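Local coordinates for protein nitroreductase (PDB 3PXV) that binds FMN and, as a member of the nitroreductase family, probably works as a flavin-dependent oxidoreductase, at residues 33-38 against 117-122; 45-50 against 103-108. One frame throughout, in Å; residues are numbered along the deposited sequence.

Overall arrangement
Starting from the N terminus, helix 26-36 leads into 33-38, the first half of contact 1. A loop then passes through 45-50, the first half of contact 2, and runs into strand 50-53. Strand 95-101 ends just before 103-108, where contact 2 closes its loop; helix 106-126 then carries the chain to 117-122, where contact 1 closes the longer one. Contact 2 therefore nests within contact 1. Both pin early parts of the chain to helix 106-126, one near its start and one further along. Val50 joins them directly, packing on Ala33 and Ala36, and both contacts also reach the second subunit.

Contact 1: residues 33-38 against 117-122; sequences AEAAIQ and CQTIAL
Ala36 and Ile120 bring the two backbones together, their CA atoms 5.3 Å apart. The end of helix 26-36 is clearly inclined to helix 106-126; the contact is confined to a few residues, and only 158 Å² is buried between the segments. Small residues on 33-38 permit the approach: Ala35 turns its methyl toward the other helix, and Ala36 brings its own alongside. Ala36 CB sits against the CG1 methylene of Ile120, 3.6 Å away. That arm is set anti to the carbonyl carbon of Ile120 (chi1 -66°) and runs on extended, which places Ile120 CD1 4.1 Å from Ala36 CB. Thr119 makes the second touch with its methyl alone. Thr119 CG2 lies anti to the backbone N and ends 3.3 Å from Ala35 O, with Ala35 CB 4.3 Å away. The meeting is one of van der Waals packing, and Ala35 O finds its hydrogen bond in its own segment, from Gln38 N at 3.0 Å. The torsion that sends the methyl across turns OG1 the other way, where it is hydrogen-bonded to Ile115 O, one turn back on its own helix, and to Gln118 NE2 of the second subunit. Beyond the pair, Ala36 also packs on Val50 and Ile120 on Val166, joining the crossing to two strands of the sheet. Close by, Ile37 O is hydrogen-bonded to His178 NE2 of the second subunit. All four touching residues are buried. A long helix crossed by a shorter one at the dimer interface, with the side chain of Thr119 about 10 Å from a bound FMN, is in keeping with the nitroreductase fold, whose flavin sites lie between two intertwined subunits.

Contact 2: residues 45-50 against 103-108; sequences RQAWRV and PTQYGP
Arg45 reaches across to Gln105 and Pro108, while Ala47 adds a methyl contact, its CB 3.8 Å from Gln105 CG. The arginine and glutamine chains pass alongside one another, pointing roughly opposite ways, their guanidinium and amide planes 33° apart. Gln105 OE1 comes obliquely to 3.4 Å from Arg45 NE, but the angle is too poor for a hydrogen bond. Pro108 CB lies over one face of the Arg45 guanidinium, 3.5 Å from Arg45 NH1. A bend in the arginine chain at chi3 (74°) turns the group down over the proline, where a water links the two residues: it accepts from Arg45 NH1 at 3.1 Å and donates to Pro108 O at 2.8 Å. The stronger polar partner of NH1 is Asp112, a salt bridge one turn further along helix 106-126. Asp112 lines an FMN pocket, which probably makes Arg45 a second-shell residue; its side chain is about 6 Å from a bound FMN. Ala47 centres an inverse gamma turn closed by Trp48 N to Gln46 O at 2.8 Å, and backbone hydrogen bonds hold this turn against Asp102, just after strand 95-101. Further along the loop, the side chain of Trp48 packs on Val99 and Leu116. Gln46 OE1 is hydrogen-bonded to Lys184 NZ of the second subunit, and Val50 pairs in parallel with a strand of that subunit, carrying the sheet across the interface.

Contact 1: residues 33-38 against 117-122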
ATOM      1  N   ALA B  33       1.540   7.340  13.597  1.00 40.26           N
ATOM      2  CA  ALA B  33       2.852   6.788  13.255  1.00 42.99           C
ATOM      3  C   ALA B  33       3.003   5.370  13.842  1.00 44.75           C
ATOM      4  O   ALA B  33       3.719   4.564  13.288  1.00 45.40           O
ATOM      5  CB  ALA B  33       3.972   7.694  13.717  1.00 42.19           C
ATOM      6  N   GLU B  34       2.317   5.071  14.949  1.00 44.66           N
ATOM      7  CA  GLU B  34       2.386   3.735  15.555  0.50 45.68           C
ATOM      8  C   GLU B  34       1.664   2.798  14.615  1.00 45.32           C
ATOM      9  O   GLU B  34       2.071   1.679  14.415  1.00 46.32           O
ATOM     10  CB  GLU B  34       1.753   3.709  16.958  0.50 45.81           C
ATOM     11  CG  GLU B  34       1.396   2.309  17.569  0.50 50.58           C
ATOM     12  CD  GLU B  34       2.594   1.401  17.922  0.50 47.10           C
ATOM     13  OE1 GLU B  34       3.751   1.845  17.870  0.50 48.89           O
ATOM     14  OE2 GLU B  34       2.365   0.227  18.271  0.50 46.36           O
ATOM     15  N   ALA B  35       0.585   3.281  14.000  1.00 45.80           N
ATOM     16  CA  ALA B  35      -0.184   2.478  13.064  1.00 42.19           C
ATOM     17  C   ALA B  35       0.675   2.175  11.834  1.00 40.95           C
ATOM     18  O   ALA B  35       0.705   1.047  11.349  1.00 40.19           O
ATOM     19  CB  ALA B  35      -1.471   3.200  12.679  1.00 40.16           C
ATOM     20  N   ALA B  36       1.412   3.171  11.360  1.00 40.39           N
ATOM     21  CA  ALA B  36       2.256   2.992  10.181  1.00 41.29           C
ATOM     22  C   ALA B  36       3.282   1.862  10.362  1.00 41.23           C
ATOM     23  O   ALA B  36       3.427   0.995   9.508  1.00 41.18           O
ATOM     24  CB  ALA B  36       2.954   4.316   9.821  1.00 41.05           C
ATOM     25  N   ILE B  37       3.951   1.834  11.506  1.00 42.96           N
ATOM     26  CA  ILE B  37       4.971   0.820  11.738  1.00 42.79           C
ATOM     27  C   ILE B  37       4.373  -0.579  11.922  1.00 41.83           C
ATOM     28  O   ILE B  37       5.099  -1.566  11.967  1.00 42.58           O
ATOM     29  CB  ILE B  37       5.963   1.216  12.882  1.00 44.51           C
ATOM     30  CG1 ILE B  37       5.289   1.359  14.250  1.00 44.43           C
ATOM     31  CG2 ILE B  37       6.679   2.532  12.526  1.00 37.77           C
ATOM     32  CD1 ILE B  37       6.300   1.278  15.405  1.00 38.66           C
ATOM     33  N   GLN B  38       3.050  -0.664  12.007  1.00 41.56           N
ATOM     34  CA  GLN B  38       2.367  -1.959  12.101  1.00 42.54           C
ATOM     35  C   GLN B  38       2.043  -2.492  10.692  1.00 42.10           C
ATOM     36  O   GLN B  38       1.456  -3.576  10.529  1.00 40.23           O
ATOM     37  CB  GLN B  38       1.102  -1.854  12.972  1.00 42.35           C
ATOM     38  CG  GLN B  38       1.391  -1.550  14.448  1.00 44.11           C
ATOM     39  CD  GLN B  38       0.193  -1.023  15.247  1.00 45.93           C
ATOM     40  OE1 GLN B  38      -0.767  -0.470  14.700  1.00 36.80           O
ATOM     41  NE2 GLN B  38       0.280  -1.158  16.571  1.00 45.01           N
ATOM     42  N   CYS B 117       1.769   3.769   3.480  1.00 39.09           N
ATOM     43  CA  CYS B 117       1.091   5.047   3.285  1.00 40.54           C
ATOM     44  C   CYS B 117      -0.408   4.903   3.427  1.00 40.38           C
ATOM     45  O   CYS B 117      -1.045   5.779   3.987  1.00 41.29           O
ATOM     46  CB  CYS B 117       1.508   5.730   1.982  1.00 39.30           C
ATOM     47  SG  CYS B 117       3.228   6.329   2.136  1.00 45.57           S
ATOM     48  N   GLN B 118      -0.972   3.794   2.943  1.00 43.00           N
ATOM     49  CA  GLN B 118      -2.417   3.530   3.099  1.00 42.06           C
ATOM     50  C   GLN B 118      -2.723   3.304   4.578  1.00 40.60           C
ATOM     51  O   GLN B 118      -3.732   3.781   5.079  1.00 39.93           O
ATOM     52  CB  GLN B 118      -2.888   2.352   2.228  1.00 40.35           C
ATOM     53  CG  GLN B 118      -4.354   1.973   2.357  1.00 40.86           C
ATOM     54  CD  GLN B 118      -5.345   3.049   1.923  1.00 41.25           C
ATOM     55  OE1 GLN B 118      -4.995   4.196   1.778  1.00 45.26           O
ATOM     56  NE2 GLN B 118      -6.603   2.668   1.734  1.00 40.58           N
ATOM     57  N   THR B 119      -1.850   2.607   5.294  1.00 39.57           N
ATOM     58  CA  THR B 119      -2.088   2.401   6.725  1.00 38.39           C
ATOM     59  C   THR B 119      -2.160   3.757   7.448  1.00 39.65           C
ATOM     60  O   THR B 119      -3.036   3.984   8.297  1.00 38.99           O
ATOM     61  CB  THR B 119      -1.026   1.547   7.328  1.00 38.48           C
ATOM     62  OG1 THR B 119      -0.969   0.315   6.606  1.00 38.35           O
ATOM     63  CG2 THR B 119      -1.326   1.287   8.807  1.00 34.09           C
ATOM     64  N   ILE B 120      -1.268   4.674   7.078  1.00 39.88           N
ATOM     65  CA  ILE B 120      -1.308   6.025   7.620  1.00 39.99           C
ATOM     66  C   ILE B 120      -2.654   6.699   7.291  1.00 41.60           C
ATOM     67  O   ILE B 120      -3.340   7.215   8.188  1.00 42.51           O
ATOM     68  CB  ILE B 120      -0.172   6.930   7.048  1.00 38.61           C
ATOM     69  CG1 ILE B 120       1.195   6.416   7.500  1.00 38.51           C
ATOM     70  CG2 ILE B 120      -0.415   8.391   7.466  1.00 33.26           C
ATOM     71  CD1 ILE B 120       2.394   7.188   6.990  1.00 34.27           C
ATOM     72  N   ALA B 121      -3.029   6.684   6.011  1.00 40.07           N
ATOM     73  CA  ALA B 121      -4.227   7.394   5.578  1.00 42.60           C
ATOM     74  C   ALA B 121      -5.460   6.866   6.287  1.00 42.74           C
ATOM     75  O   ALA B 121      -6.298   7.652   6.751  1.00 43.70           O
ATOM     76  CB  ALA B 121      -4.392   7.337   4.036  1.00 40.97           C
ATOM     77  N   LEU B 122      -5.569   5.544   6.399  1.00 41.16           N
ATOM     78  CA  LEU B 122      -6.729   4.960   7.078  1.00 42.68           C
ATOM     79  C   LEU B 122      -6.704   5.286   8.567  1.00 43.19           C
ATOM     80  O   LEU B 122      -7.740   5.648   9.156  1.00 45.54           O
ATOM     81  CB  LEU B 122      -6.855   3.442   6.816  1.00 41.74           C
ATOM     82  CG  LEU B 122      -7.115   3.075   5.352  1.00 39.02           C
ATOM     83  CD1 LEU B 122      -7.290   1.586   5.196  1.00 34.53           C
ATOM     84  CD2 LEU B 122      -8.336   3.795   4.784  1.00 35.67           C
TER

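Contact 2: residues 45-50 against 103-108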
ATOM      1  N   ARG B  45      11.160  -6.832   5.928  1.00 49.51           N
ATOM      2  CA  ARG B  45      12.377  -6.024   5.711  1.00 49.56           C
ATOM      3  C   ARG B  45      12.217  -4.568   6.167  1.00 47.73           C
ATOM      4  O   ARG B  45      13.201  -3.905   6.417  1.00 48.62           O
ATOM      5  CB  ARG B  45      12.810  -6.072   4.235  1.00 49.67           C
ATOM      6  CG  ARG B  45      11.838  -5.349   3.278  1.00 55.50           C
ATOM      7  CD  ARG B  45      12.343  -5.306   1.842  1.00 64.37           C
ATOM      8  NE  ARG B  45      12.249  -6.603   1.157  1.00 65.93           N
ATOM      9  CZ  ARG B  45      11.149  -7.064   0.556  1.00 64.22           C
ATOM     10  NH1 ARG B  45      10.027  -6.339   0.580  1.00 58.58           N
ATOM     11  NH2 ARG B  45      11.158  -8.267  -0.050  1.00 63.61           N
ATOM     12  N   GLN B  46      10.977  -4.075   6.245  1.00 47.35           N
ATOM     13  CA  GLN B  46      10.702  -2.715   6.725  1.00 46.35           C
ATOM     14  C   GLN B  46      11.753  -1.725   6.208  1.00 46.27           C
ATOM     15  O   GLN B  46      12.376  -0.995   6.975  1.00 43.10           O
ATOM     16  CB  GLN B  46      10.644  -2.698   8.266  1.00 46.43           C
ATOM     17  CG  GLN B  46       9.563  -3.630   8.887  1.00 45.33           C
ATOM     18  CD  GLN B  46       9.512  -3.562  10.421  1.00 48.23           C
ATOM     19  OE1 GLN B  46       9.893  -2.545  11.054  1.00 44.00           O
ATOM     20  NE2 GLN B  46       9.038  -4.646  11.026  1.00 42.43           N
ATOM     21  N   ALA B  47      11.915  -1.696   4.886  1.00 46.51           N
ATOM     22  CA  ALA B  47      12.893  -0.837   4.228  1.00 46.08           C
ATOM     23  C   ALA B  47      12.327   0.577   4.061  1.00 44.43           C
ATOM     24  O   ALA B  47      12.325   1.144   2.979  1.00 42.46           O
ATOM     25  CB  ALA B  47      13.291  -1.442   2.869  1.00 45.99           C
ATOM     26  N   TRP B  48      11.848   1.118   5.172  1.00 44.62           N
ATOM     27  CA  TRP B  48      11.271   2.428   5.238  1.00 42.26           C
ATOM     28  C   TRP B  48      11.524   3.083   6.574  1.00 42.84           C
ATOM     29  O   TRP B  48      12.161   2.476   7.426  1.00 45.68           O
ATOM     30  CB  TRP B  48       9.778   2.364   4.970  1.00 40.94           C
ATOM     31  CG  TRP B  48       8.985   1.158   5.453  1.00 38.77           C
ATOM     32  CD1 TRP B  48       8.375   0.272   4.659  1.00 42.99           C
ATOM     33  CD2 TRP B  48       8.623   0.795   6.800  1.00 39.81           C
ATOM     34  NE1 TRP B  48       7.683  -0.647   5.398  1.00 46.28           N
ATOM     35  CE2 TRP B  48       7.806  -0.339   6.719  1.00 42.47           C
ATOM     36  CE3 TRP B  48       8.902   1.318   8.058  1.00 44.48           C
ATOM     37  CZ2 TRP B  48       7.284  -0.979   7.849  1.00 42.89           C
ATOM     38  CZ3 TRP B  48       8.384   0.682   9.179  1.00 39.16           C
ATOM     39  CH2 TRP B  48       7.581  -0.447   9.065  1.00 42.41           C
ATOM     40  N   ARG B  49      11.109   4.343   6.717  1.00 40.02           N
ATOM     41  CA  ARG B  49      11.131   5.047   8.009  1.00 42.17           C
ATOM     42  C   ARG B  49       9.884   5.925   8.046  1.00 42.02           C
ATOM     43  O   ARG B  49       9.348   6.276   6.994  1.00 37.53           O
ATOM     44  CB  ARG B  49      12.353   5.953   8.197  1.00 42.10           C
ATOM     45  CG  ARG B  49      13.700   5.277   8.243  1.00 44.46           C
ATOM     46  CD  ARG B  49      13.890   4.394   9.477  1.00 49.73           C
ATOM     47  NE  ARG B  49      15.247   3.839   9.476  1.00 52.05           N
ATOM     48  CZ  ARG B  49      15.663   2.808   8.726  1.00 53.04           C
ATOM     49  NH1 ARG B  49      14.839   2.189   7.893  1.00 49.68           N
ATOM     50  NH2 ARG B  49      16.928   2.403   8.802  1.00 48.90           N
ATOM     51  N   VAL B  50       9.453   6.298   9.250  1.00 42.67           N
ATOM     52  CA  VAL B  50       8.258   7.124   9.426  1.00 42.44           C
ATOM     53  C   VAL B  50       8.712   8.439  10.069  1.00 45.65           C
ATOM     54  O   VAL B  50       8.945   8.496  11.286  1.00 45.60           O
ATOM     55  CB  VAL B  50       7.202   6.381  10.276  1.00 43.30           C
ATOM     56  CG1 VAL B  50       5.998   7.258  10.606  1.00 34.49           C
ATOM     57  CG2 VAL B  50       6.778   5.130   9.554  1.00 38.68           C
ATOM     58  N   PRO B 103      16.306   2.214  -1.944  1.00 51.51           N
ATOM     59  CA  PRO B 103      16.123   1.933  -3.366  1.00 54.61           C
ATOM     60  C   PRO B 103      16.771   0.634  -3.889  1.00 56.66           C
ATOM     61  O   PRO B 103      16.465   0.233  -5.001  1.00 56.45           O
ATOM     62  CB  PRO B 103      16.792   3.143  -4.036  1.00 55.00           C
ATOM     63  CG  PRO B 103      17.809   3.587  -3.077  1.00 51.91           C
ATOM     64  CD  PRO B 103      17.223   3.348  -1.726  1.00 52.36           C
ATOM     65  N   THR B 104      17.665   0.009  -3.114  1.00 59.86           N
ATOM     66  CA  THR B 104      18.338  -1.240  -3.531  1.00 63.24           C
ATOM     67  C   THR B 104      17.429  -2.436  -3.264  1.00 65.34           C
ATOM     68  O   THR B 104      17.832  -3.585  -3.432  1.00 68.10           O
ATOM     69  CB  THR B 104      19.693  -1.479  -2.787  1.00 64.32           C
ATOM     70  OG1 THR B 104      19.441  -1.830  -1.422  1.00 57.18           O
ATOM     71  CG2 THR B 104      20.626  -0.238  -2.870  1.00 67.33           C
ATOM     72  N   GLN B 105      16.230  -2.147  -2.769  1.00 65.52           N
ATOM     73  CA  GLN B 105      15.195  -3.140  -2.526  1.00 66.97           C
ATOM     74  C   GLN B 105      14.172  -3.066  -3.697  1.00 66.04           C
ATOM     75  O   GLN B 105      13.131  -3.704  -3.662  1.00 66.79           O
ATOM     76  CB  GLN B 105      14.510  -2.875  -1.163  1.00 67.17           C
ATOM     77  CG  GLN B 105      15.407  -2.990   0.076  1.00 70.44           C
ATOM     78  CD  GLN B 105      15.844  -4.429   0.416  1.00 77.34           C
ATOM     79  OE1 GLN B 105      15.252  -5.413  -0.049  1.00 84.43           O
ATOM     80  NE2 GLN B 105      16.886  -4.545   1.246  1.00 76.69           N
ATOM     81  N   TYR B 106      14.481  -2.234  -4.694  1.00 64.95           N
ATOM     82  CA  TYR B 106      13.719  -2.091  -5.940  1.00 64.90           C
ATOM     83  C   TYR B 106      12.175  -2.081  -5.785  1.00 59.71           C
ATOM     84  O   TYR B 106      11.653  -1.384  -4.922  1.00 58.83           O
ATOM     85  CB  TYR B 106      14.233  -3.151  -6.951  1.00 68.35           C
ATOM     86  CG  TYR B 106      15.755  -3.108  -7.128  1.00 77.08           C
ATOM     87  CD1 TYR B 106      16.363  -2.133  -7.934  1.00 83.83           C
ATOM     88  CD2 TYR B 106      16.584  -4.014  -6.459  1.00 83.58           C
ATOM     89  CE1 TYR B 106      17.750  -2.066  -8.071  1.00 82.62           C
ATOM     90  CE2 TYR B 106      17.974  -3.958  -6.594  1.00 84.06           C
ATOM     91  CZ  TYR B 106      18.552  -2.982  -7.401  1.00 83.64           C
ATOM     92  OH  TYR B 106      19.927  -2.934  -7.541  1.00 71.10           O
ATOM     93  N   GLY B 107      11.464  -2.839  -6.619  1.00 56.21           N
ATOM     94  CA  GLY B 107      10.006  -2.887  -6.602  1.00 51.70           C
ATOM     95  C   GLY B 107       9.394  -3.320  -5.296  1.00 47.95           C
ATOM     96  O   GLY B 107       8.381  -2.777  -4.872  1.00 45.06           O
ATOM     97  N   PRO B 108       9.982  -4.325  -4.657  1.00 46.96           N
ATOM     98  CA  PRO B 108       9.389  -4.717  -3.386  1.00 47.30           C
ATOM     99  C   PRO B 108       9.309  -3.572  -2.350  1.00 44.89           C
ATOM    100  O   PRO B 108       8.379  -3.538  -1.568  1.00 42.18           O
ATOM    101  CB  PRO B 108      10.293  -5.883  -2.924  1.00 48.44           C
ATOM    102  CG  PRO B 108      10.773  -6.503  -4.193  1.00 48.32           C
ATOM    103  CD  PRO B 108      10.894  -5.358  -5.184  1.00 47.70           C
TER
HETATM  104  O   HOH W   1       7.396  -6.169  -1.088  1.00 58.09           O